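Local coordinates for FdxN element excision controlling factor protein (PDB 2OKF) that probably binds DNA and probably takes part in controlling excision of the fdxN element in cyanobacteria, as a XisH-family relative of the PD-(D/E)XK nucleases, at residues 26-31 / 89-94; 78-83 / 94-99; 58-63 / 126-131. All blocks are in the same frame, centred on the assembly; numbering follows the deposited sequence.

Overall arrangement
How a mixed sheet is packed can be followed here at three places. Contacts 1 and 2 have centres about 10 Å apart, share R94 and both use helix 69-90: contact 1 lies at the end of that helix, contact 2 where its middle packs on strand 94-101. Contact 3, its centre about 13 Å from that of contact 2 and 20 Å from that of contact 1, spans strands 54-60 and 125-129, which flank strand 94-101. Contacts 1 and 3 lie on opposite sides of the chain's centre. Along the chain, contact 2 is nested inside the loop closed by contact 3, while contact 1 crosses both. Q79 touches K61, tying helix 69-90 to the end of strand 54-60.

Contact 1. Residues 26-31 / 89-94; sequences DPLTIS and KVEPDR
L28 meets R94 chiefly through aliphatic carbon, CD2 of L28 lying 3.8 Å from CD of R94, and the two side chains run alongside with their ends pointing opposite ways. This is the closely packed part of the contact. With CG of L28 anti to the backbone N (chi1 172°), the leucine reaches across to the arginine, which starts out extended and then bends at chi3 (-56°). The bend turns the guanidinium back over its own turn toward E91. In the conformer of E91 described here, one of two, NE of R94 binds OE1 at 2.8 Å, nearly straight and with the oxygen in the guanidinium plane, while NH2 binds OE2 at 2.9 Å along a more bent path. The arginine thus holds the carboxylate side-on, one nitrogen to each oxygen, although both donors stand above the carboxylate plane. Its NH1 bonds to the carbonyl of I56, and this further bond should restrict rotation of the group. A48 and A57 also pack on both L28 and R94, which brings the sheet up to this side.

Packing thins toward the far end. CG2 of I30 is 4.4 Å from CG2 of V90, and the same V90 methyl comes no nearer than 4.3 Å to the backbone O of S31. V90 and S31 are exposed, whereas I30 is buried, resting also on A86 and L87 of helix 69-90. No hydrogen bond joins residues 26-31 to 89-94. The second segment is instead shaped by its own backbone, R94 N binding E91 O at 3.0 Å. That bond closes a type I beta turn, the link that carries the chain from helix 69-90 into strand 94-101 in a beta-alpha-beta unit.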
loop_
_atom_site.group_PDB
_atom_site.type_symbol
_atom_site.label_atom_id
_atom_site.label_comp_id
_atom_site.label_asym_id
_atom_site.label_seq_id
_atom_site.Cartn_x
_atom_site.Cartn_y
_atom_site.Cartn_z
ATOM N N ASP A 26 12.483 -15.354 11.391
ATOM C CA ASP A 26 12.911 -14.712 10.202
ATOM C C ASP A 26 12.905 -15.786 9.134
ATOM O O ASP A 26 13.821 -16.601 9.069
ATOM C CB ASP A 26 14.299 -14.118 10.397
ATOM C CG ASP A 26 14.770 -13.363 9.185
ATOM O OD1 ASP A 26 13.974 -13.189 8.252
ATOM O OD2 ASP A 26 15.950 -12.963 9.161
ATOM N N PRO A 27 11.869 -15.804 8.299
ATOM C CA PRO A 27 10.754 -14.870 8.298
ATOM C C PRO A 27 9.663 -15.169 9.308
ATOM O O PRO A 27 9.456 -16.324 9.727
ATOM C CB PRO A 27 10.186 -15.022 6.884
ATOM C CG PRO A 27 10.462 -16.465 6.545
ATOM C CD PRO A 27 11.741 -16.822 7.237
ATOM N N LEU A 28 9.005 -14.095 9.735
ATOM C CA LEU A 28 7.804 -14.215 10.520
ATOM C C LEU A 28 6.722 -14.465 9.467
ATOM O O LEU A 28 6.468 -13.593 8.632
ATOM C CB LEU A 28 7.490 -12.908 11.249
ATOM C CG LEU A 28 6.131 -12.874 11.944
ATOM C CD1 LEU A 28 6.015 -13.908 13.025
ATOM C CD2 LEU A 28 5.973 -11.456 12.486
ATOM N N THR A 29 6.077 -15.615 9.517
ATOM C CA THR A 29 5.016 -15.913 8.539
ATOM C C THR A 29 3.671 -15.628 9.166
ATOM O O THR A 29 3.470 -15.879 10.353
ATOM C CB THR A 29 5.077 -17.341 8.023
ATOM O OG1 THR A 29 5.073 -18.255 9.132
ATOM C CG2 THR A 29 6.362 -17.521 7.180
ATOM N N ILE A 30 2.766 -15.084 8.357
ATOM C CA ILE A 30 1.439 -14.721 8.834
ATOM C C ILE A 30 0.386 -15.333 7.899
ATOM O O ILE A 30 0.403 -15.084 6.692
ATOM C CB ILE A 30 1.270 -13.178 8.867
ATOM C CG1 ILE A 30 2.459 -12.510 9.570
ATOM C CG2 ILE A 30 -0.057 -12.771 9.557
ATOM C CD1 ILE A 30 2.477 -11.002 9.440
ATOM N N SER A 31 -0.502 -16.144 8.456
ATOM C CA SER A 31 -1.608 -16.704 7.683
ATOM C C SER A 31 -2.908 -16.320 8.375
ATOM O O SER A 31 -3.094 -16.599 9.547
ATOM C CB SER A 31 -1.482 -18.221 7.564
ATOM O OG SER A 31 -0.408 -18.562 6.695
ATOM N N LYS A 89 -4.999 -9.284 14.280
ATOM C CA LYS A 89 -5.871 -10.436 14.382
ATOM C C LYS A 89 -5.151 -11.770 14.601
ATOM O O LYS A 89 -5.815 -12.822 14.736
ATOM C CB LYS A 89 -6.734 -10.482 13.126
ATOM C CG LYS A 89 -7.532 -9.181 12.872
ATOM C CD LYS A 89 -8.647 -8.966 13.850
ATOM C CE LYS A 89 -9.481 -7.726 13.486
ATOM N NZ LYS A 89 -8.796 -6.402 13.825
ATOM N N VAL A 90 -3.829 -11.733 14.739
ATOM C CA VAL A 90 -3.033 -12.932 14.944
ATOM C C VAL A 90 -2.078 -12.824 16.156
ATOM O O VAL A 90 -2.017 -13.707 17.003
ATOM C CB VAL A 90 -2.242 -13.273 13.668
ATOM C CG1 VAL A 90 -1.410 -14.519 13.907
ATOM C CG2 VAL A 90 -3.199 -13.534 12.536
ATOM N N GLU A 91 -1.327 -11.733 16.226
ATOM C CA GLU A 91 -0.403 -11.509 17.314
ATOM C C GLU A 91 -0.484 -10.011 17.704
ATOM O O GLU A 91 0.366 -9.177 17.366
ATOM C CB GLU A 91 0.997 -11.948 16.887
ATOM C CG GLU A 91 1.898 -12.168 18.050
ATOM C CD GLU A 91 3.225 -12.746 17.650
ATOM O OE1 GLU A 91 3.542 -12.748 16.412
ATOM O OE2 GLU A 91 3.908 -13.188 18.598
ATOM N N PRO A 92 -1.539 -9.671 18.435
ATOM C CA PRO A 92 -1.828 -8.285 18.725
ATOM C C PRO A 92 -0.860 -7.570 19.639
ATOM O O PRO A 92 -0.929 -6.352 19.709
ATOM C CB PRO A 92 -3.213 -8.375 19.395
ATOM C CG PRO A 92 -3.264 -9.703 19.988
ATOM C CD PRO A 92 -2.555 -10.573 19.008
ATOM N N ASP A 93 0.046 -8.310 20.280
ATOM C CA ASP A 93 1.063 -7.647 21.073
ATOM C C ASP A 93 2.338 -7.362 20.309
ATOM O O ASP A 93 3.262 -6.773 20.874
ATOM C CB ASP A 93 1.373 -8.473 22.314
ATOM C CG ASP A 93 0.202 -8.497 23.269
ATOM O OD1 ASP A 93 -0.278 -7.399 23.625
ATOM O OD2 ASP A 93 -0.235 -9.590 23.670
ATOM N N ARG A 94 2.401 -7.743 19.044
ATOM C CA ARG A 94 3.603 -7.547 18.249
ATOM C C ARG A 94 3.411 -6.352 17.380
ATOM O O ARG A 94 2.564 -6.330 16.454
ATOM C CB ARG A 94 3.933 -8.793 17.441
ATOM C CG ARG A 94 5.211 -8.647 16.690
ATOM C CD ARG A 94 5.625 -9.922 15.935
ATOM N NE ARG A 94 5.727 -11.084 16.796
ATOM C CZ ARG A 94 6.732 -11.313 17.627
ATOM N NH1 ARG A 94 7.796 -10.507 17.721
ATOM N NH2 ARG A 94 6.727 -12.423 18.358
#

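Contact 2. Residues 78-83 / 94-99; sequences GQFINY and RVLYLA. With EDO (1,2-ethanediol), chain I.
A methyl of L96 rests over one face of the F80 ring, the two side chains passing in opposite senses: CD2 of L96 sits 3.8 Å from the centroid of the F80 ring, 23° off its normal, a CH-pi contact displaced toward the rim near CD2 of F80. The same methyl approaches the backbone O of F80 at 3.4 Å and CB of Y83 at 3.8 Å. F80 has CG anti to the backbone N (chi1 -178°), which sends the ring across to the strand. There the ring edge faces the carbonyl carbon of Y97, 4.1 Å from CE2 of F80, and CB of L98 lies 4.1 Å from CD2 of F80. Y83 offers its CB to the strand, but its ring turns away and meets H74 of the second subunit, to which N82 also bonds. The axes of helix 78-83 and strand 94-99 approach to 9.3 Å and run nearly antiparallel (176°), as in a beta-alpha-beta unit. Away from the strand, NE2 of Q79, in one of two conformers, donates to O1 of a 1,2-ethanediol, probably a crystallisation additive, at 3.0 Å.

No hydrogen bond joins the two segments; their cohesion rests on dispersion, CH-pi attraction and burial of apolar surface.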
loop_
_atom_site.group_PDB
_atom_site.type_symbol
_atom_site.label_atom_id
_atom_site.label_comp_id
_atom_site.label_asym_id
_atom_site.label_seq_id
_atom_site.Cartn_x
_atom_site.Cartn_y
_atom_site.Cartn_z
ATOM N N GLY A 78 1.439 -0.332 1.351
ATOM C CA GLY A 78 0.408 -1.355 1.254
ATOM C C GLY A 78 0.747 -2.576 2.081
ATOM O O GLY A 78 -0.097 -3.110 2.807
ATOM N N GLN A 79 2.002 -3.011 1.965
ATOM C CA GLN A 79 2.485 -4.112 2.795
ATOM C C GLN A 79 2.336 -3.771 4.283
ATOM O O GLN A 79 1.860 -4.591 5.086
ATOM C CB GLN A 79 3.937 -4.471 2.429
ATOM C CG GLN A 79 4.068 -5.141 1.053
ATOM C CD GLN A 79 5.493 -5.230 0.525
ATOM O OE1 GLN A 79 6.373 -4.485 0.941
ATOM N NE2 GLN A 79 5.699 -6.112 -0.463
ATOM N N PHE A 80 2.709 -2.571 4.671
ATOM C CA PHE A 80 2.646 -2.175 6.051
ATOM C C PHE A 80 1.206 -2.266 6.552
ATOM O O PHE A 80 0.948 -2.814 7.616
ATOM C CB PHE A 80 3.218 -0.774 6.247
ATOM C CG PHE A 80 3.212 -0.332 7.695
ATOM C CD1 PHE A 80 2.116 0.247 8.273
ATOM C CD2 PHE A 80 4.323 -0.576 8.504
ATOM C CE1 PHE A 80 2.112 0.586 9.596
ATOM C CE2 PHE A 80 4.313 -0.210 9.822
ATOM C CZ PHE A 80 3.209 0.355 10.387
ATOM N N ILE A 81 0.272 -1.669 5.810
ATOM C CA ILE A 81 -1.114 -1.691 6.226
ATOM C C ILE A 81 -1.667 -3.123 6.304
ATOM O O ILE A 81 -2.347 -3.461 7.262
ATOM C CB ILE A 81 -1.962 -0.786 5.286
ATOM C CG1 ILE A 81 -1.523 0.663 5.524
ATOM C CG2 ILE A 81 -3.453 -0.963 5.602
ATOM C CD1 ILE A 81 -2.122 1.617 4.572
ATOM N N ASN A 82 -1.363 -3.953 5.306
ATOM C CA ASN A 82 -1.818 -5.333 5.330
ATOM C C ASN A 82 -1.209 -6.120 6.462
ATOM O O ASN A 82 -1.906 -6.839 7.195
ATOM C CB ASN A 82 -1.533 -5.998 3.991
ATOM C CG ASN A 82 -2.567 -5.673 2.929
ATOM O OD1 ASN A 82 -2.254 -5.589 1.734
ATOM N ND2 ASN A 82 -3.761 -5.507 3.301
ATOM N N TYR A 83 0.093 -6.016 6.634
ATOM C CA TYR A 83 0.744 -6.729 7.736
ATOM C C TYR A 83 0.259 -6.248 9.081
ATOM O O TYR A 83 0.021 -7.068 9.974
ATOM C CB TYR A 83 2.279 -6.670 7.658
ATOM C CG TYR A 83 2.903 -7.258 6.414
ATOM C CD1 TYR A 83 2.338 -8.312 5.739
ATOM C CD2 TYR A 83 4.079 -6.712 5.943
ATOM C CE1 TYR A 83 2.932 -8.819 4.585
ATOM C CE2 TYR A 83 4.697 -7.213 4.829
ATOM C CZ TYR A 83 4.128 -8.261 4.153
ATOM O OH TYR A 83 4.720 -8.746 3.007
ATOM N N ARG A 94 2.401 -7.743 19.044
ATOM C CA ARG A 94 3.603 -7.547 18.249
ATOM C C ARG A 94 3.411 -6.352 17.380
ATOM O O ARG A 94 2.564 -6.330 16.454
ATOM C CB ARG A 94 3.933 -8.793 17.441
ATOM C CG ARG A 94 5.211 -8.647 16.690
ATOM C CD ARG A 94 5.625 -9.922 15.935
ATOM N NE ARG A 94 5.727 -11.084 16.796
ATOM C CZ ARG A 94 6.732 -11.313 17.627
ATOM N NH1 ARG A 94 7.796 -10.507 17.721
ATOM N NH2 ARG A 94 6.727 -12.423 18.358
ATOM N N VAL A 95 4.213 -5.325 17.639
ATOM C CA VAL A 95 4.075 -4.040 16.961
ATOM C C VAL A 95 4.927 -3.969 15.710
ATOM O O VAL A 95 6.113 -4.217 15.750
ATOM C CB VAL A 95 4.449 -2.898 17.923
ATOM C CG1 VAL A 95 4.327 -1.552 17.278
ATOM C CG2 VAL A 95 3.552 -2.967 19.160
ATOM N N LEU A 96 4.305 -3.571 14.601
ATOM C CA LEU A 96 4.986 -3.468 13.307
ATOM C C LEU A 96 5.656 -2.128 13.057
ATOM O O LEU A 96 5.052 -1.060 13.274
ATOM C CB LEU A 96 3.968 -3.691 12.195
ATOM C CG LEU A 96 4.499 -3.714 10.778
ATOM C CD1 LEU A 96 5.403 -4.885 10.545
ATOM C CD2 LEU A 96 3.355 -3.709 9.790
ATOM N N TYR A 97 6.895 -2.221 12.563
ATOM C CA TYR A 97 7.684 -1.053 12.169
ATOM C C TYR A 97 8.151 -1.197 10.718
ATOM O O TYR A 97 8.518 -2.300 10.310
ATOM C CB TYR A 97 8.944 -0.902 13.073
ATOM C CG TYR A 97 8.603 -0.532 14.462
ATOM C CD1 TYR A 97 8.217 -1.529 15.367
ATOM C CD2 TYR A 97 8.596 0.797 14.894
ATOM C CE1 TYR A 97 7.823 -1.215 16.638
ATOM C CE2 TYR A 97 8.189 1.115 16.184
ATOM C CZ TYR A 97 7.797 0.109 17.045
ATOM O OH TYR A 97 7.401 0.406 18.350
ATOM N N LEU A 98 8.163 -0.083 9.999
ATOM C CA LEU A 98 8.784 0.004 8.658
ATOM C C LEU A 98 10.215 0.419 8.900
ATOM O O LEU A 98 10.474 1.520 9.407
ATOM C CB LEU A 98 8.071 1.002 7.776
ATOM C CG LEU A 98 8.678 1.238 6.412
ATOM C CD1 LEU A 98 8.548 -0.002 5.563
ATOM C CD2 LEU A 98 7.986 2.409 5.771
ATOM N N ALA A 99 11.161 -0.410 8.476
ATOM C CA ALA A 99 12.599 -0.067 8.617
ATOM C C ALA A 99 13.049 0.692 7.364
ATOM O O ALA A 99 12.881 0.212 6.265
ATOM C CB ALA A 99 13.437 -1.315 8.800
HETATM C C1 EDO I . 4.697 -9.524 -1.099
HETATM O O1 EDO I . 4.770 -8.504 -2.103
HETATM C C2 EDO I . 3.742 -10.600 -1.588
HETATM O O2 EDO I . 3.134 -11.302 -0.494
#

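Contact 3. Residues 58-63 / 126-131; sequences VEVKSF and LVYDVE. With EDO (1,2-ethanediol), chain G.
The backbone O of K61 accepts a hydrogen bond from the hydroxyl of Y128 at 2.8 Å, the sole hydrogen bond between residues 58-63 and 126-131. The donor stands 38° above the carbonyl plane and the C=O...donor angle is 138°, whereas the oxygen itself lies at the edge of the tyrosine ring, in its plane. With chi1 at 66°, CG of Y128 is flanked by both N and C of its own backbone, a setting that swings the ring past the intervening strand to the carbonyl of K61, just beyond the end of strand 54-60. CG1 of V60 packs 4.1 Å from the hydroxyl oxygen of Y128, the two side chains crossing at about a right angle. Further back, CG1 of V58 meets CD1 of L126 at 4.1 Å, again nearly at right angles.

The K61 side chain heads off toward helix 69-90. Its NZ bonds to OE1 of Q79, in one of its two conformers, and at 3.2 Å to O1 of a 1,2-ethanediol, probably from the crystallisation liquor. E59 and K61 fit the E-x-K half of the PD-(D/E)XK signature, consistent with the clan to which XisH belongs.

Strand 94-101 runs between the two strands; A99 packs on V58, and P101 on Y128. Helix 6-18 packs on this face through F8 and V12, whereas E59 points to the other face, against helix 69-90.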
loop_
_atom_site.group_PDB
_atom_site.type_symbol
_atom_site.label_atom_id
_atom_site.label_comp_id
_atom_site.label_asym_id
_atom_site.label_seq_id
_atom_site.Cartn_x
_atom_site.Cartn_y
_atom_site.Cartn_z
ATOM N N VAL A 58 9.348 -6.269 11.917
ATOM C CA VAL A 58 9.995 -5.256 11.131
ATOM C C VAL A 58 9.942 -5.607 9.666
ATOM O O VAL A 58 10.393 -6.673 9.242
ATOM C CB VAL A 58 11.483 -5.086 11.535
ATOM C CG1 VAL A 58 12.120 -3.968 10.719
ATOM C CG2 VAL A 58 11.580 -4.788 13.012
ATOM N N GLU A 59 9.360 -4.663 8.916
ATOM C CA GLU A 59 9.255 -4.656 7.448
ATOM C C GLU A 59 10.473 -3.912 6.895
ATOM O O GLU A 59 10.578 -2.706 7.034
ATOM C CB GLU A 59 7.961 -4.026 7.002
ATOM C CG GLU A 59 7.848 -3.832 5.505
ATOM C CD GLU A 59 6.634 -3.066 5.118
ATOM O OE1 GLU A 59 5.682 -2.998 5.907
ATOM O OE2 GLU A 59 6.606 -2.501 3.984
ATOM N N VAL A 60 11.419 -4.665 6.341
ATOM C CA VAL A 60 12.652 -4.058 5.854
ATOM C C VAL A 60 12.570 -3.550 4.444
ATOM O O VAL A 60 12.252 -4.307 3.567
ATOM C CB VAL A 60 13.854 -5.021 5.965
ATOM C CG1 VAL A 60 15.135 -4.334 5.480
ATOM C CG2 VAL A 60 14.008 -5.465 7.386
ATOM N N LYS A 61 12.941 -2.275 4.263
ATOM C CA LYS A 61 13.034 -1.623 2.949
ATOM C C LYS A 61 14.389 -0.933 2.790
ATOM O O LYS A 61 15.002 -0.428 3.776
ATOM C CB LYS A 61 11.893 -0.628 2.733
ATOM C CG LYS A 61 10.533 -1.302 2.741
ATOM C CD LYS A 61 10.395 -2.205 1.552
ATOM C CE LYS A 61 9.152 -3.046 1.611
ATOM N NZ LYS A 61 8.918 -3.727 0.337
ATOM N N SER A 62 14.895 -0.963 1.573
ATOM C CA SER A 62 16.199 -0.354 1.266
ATOM C C SER A 62 16.066 0.903 0.407
ATOM O O SER A 62 16.986 1.711 0.370
ATOM C CB SER A 62 17.043 -1.365 0.531
ATOM O OG SER A 62 16.333 -1.812 -0.608
ATOM N N PHE A 63 14.918 1.064 -0.262
ATOM C CA PHE A 63 14.666 2.233 -1.089
ATOM C C PHE A 63 15.826 2.509 -2.031
ATOM O O PHE A 63 16.433 3.581 -2.019
ATOM C CB PHE A 63 14.299 3.457 -0.228
ATOM C CG PHE A 63 12.881 3.421 0.270
ATOM C CD1 PHE A 63 11.858 3.946 -0.500
ATOM C CD2 PHE A 63 12.570 2.840 1.478
ATOM C CE1 PHE A 63 10.556 3.890 -0.062
ATOM C CE2 PHE A 63 11.252 2.777 1.912
ATOM C CZ PHE A 63 10.255 3.309 1.134
ATOM N N LEU A 126 11.499 2.350 11.954
ATOM C CA LEU A 126 12.804 2.016 12.535
ATOM C C LEU A 126 13.784 2.612 11.526
ATOM O O LEU A 126 13.927 2.109 10.417
ATOM C CB LEU A 126 13.005 0.513 12.679
ATOM C CG LEU A 126 14.270 -0.046 13.304
ATOM C CD1 LEU A 126 14.211 -1.591 13.301
ATOM C CD2 LEU A 126 15.514 0.388 12.631
ATOM N N VAL A 127 14.459 3.705 11.911
ATOM C CA VAL A 127 15.415 4.354 11.015
ATOM C C VAL A 127 16.788 3.810 11.373
ATOM O O VAL A 127 17.232 3.893 12.533
ATOM C CB VAL A 127 15.410 5.872 11.190
ATOM C CG1 VAL A 127 16.310 6.521 10.215
ATOM C CG2 VAL A 127 13.976 6.430 10.982
ATOM N N TYR A 128 17.413 3.215 10.378
ATOM C CA TYR A 128 18.721 2.553 10.568
ATOM C C TYR A 128 19.771 3.124 9.652
ATOM O O TYR A 128 19.488 3.544 8.568
ATOM C CB TYR A 128 18.624 1.040 10.389
ATOM C CG TYR A 128 18.274 0.536 9.020
ATOM C CD1 TYR A 128 16.960 0.528 8.543
ATOM C CD2 TYR A 128 19.252 0.027 8.172
ATOM C CE1 TYR A 128 16.674 0.067 7.322
ATOM C CE2 TYR A 128 18.976 -0.417 6.930
ATOM C CZ TYR A 128 17.669 -0.423 6.486
ATOM O OH TYR A 128 17.368 -0.907 5.224
ATOM N N ASP A 129 20.989 3.194 10.162
ATOM C CA ASP A 129 22.142 3.647 9.422
ATOM C C ASP A 129 22.747 2.425 8.753
ATOM O O ASP A 129 23.170 1.468 9.402
ATOM C CB ASP A 129 23.133 4.302 10.363
ATOM C CG ASP A 129 24.291 4.892 9.636
ATOM O OD1 ASP A 129 25.111 4.132 9.075
ATOM O OD2 ASP A 129 24.369 6.136 9.611
ATOM N N VAL A 130 22.789 2.446 7.436
ATOM C CA VAL A 130 23.230 1.269 6.689
ATOM C C VAL A 130 24.718 0.945 6.833
ATOM O O VAL A 130 25.108 -0.214 7.096
ATOM C CB VAL A 130 22.864 1.435 5.184
ATOM C CG1 VAL A 130 23.499 0.339 4.349
ATOM C CG2 VAL A 130 21.342 1.482 5.001
ATOM N N GLU A 131 25.572 1.953 6.670
ATOM C CA GLU A 131 27.017 1.735 6.699
ATOM C C GLU A 131 27.484 1.259 8.073
ATOM O O GLU A 131 28.326 0.372 8.179
ATOM C CB GLU A 131 27.752 3.013 6.292
ATOM C CG GLU A 131 29.259 2.862 6.254
ATOM C CD GLU A 131 29.992 4.104 5.719
ATOM O OE1 GLU A 131 29.368 5.187 5.607
ATOM O OE2 GLU A 131 31.209 3.987 5.423
HETATM C C1 EDO G . 10.865 -6.563 -1.155
HETATM O O1 EDO G . 9.659 -6.759 -0.405
HETATM C C2 EDO G . 11.708 -5.493 -0.472
HETATM O O2 EDO G . 12.027 -4.474 -1.413
#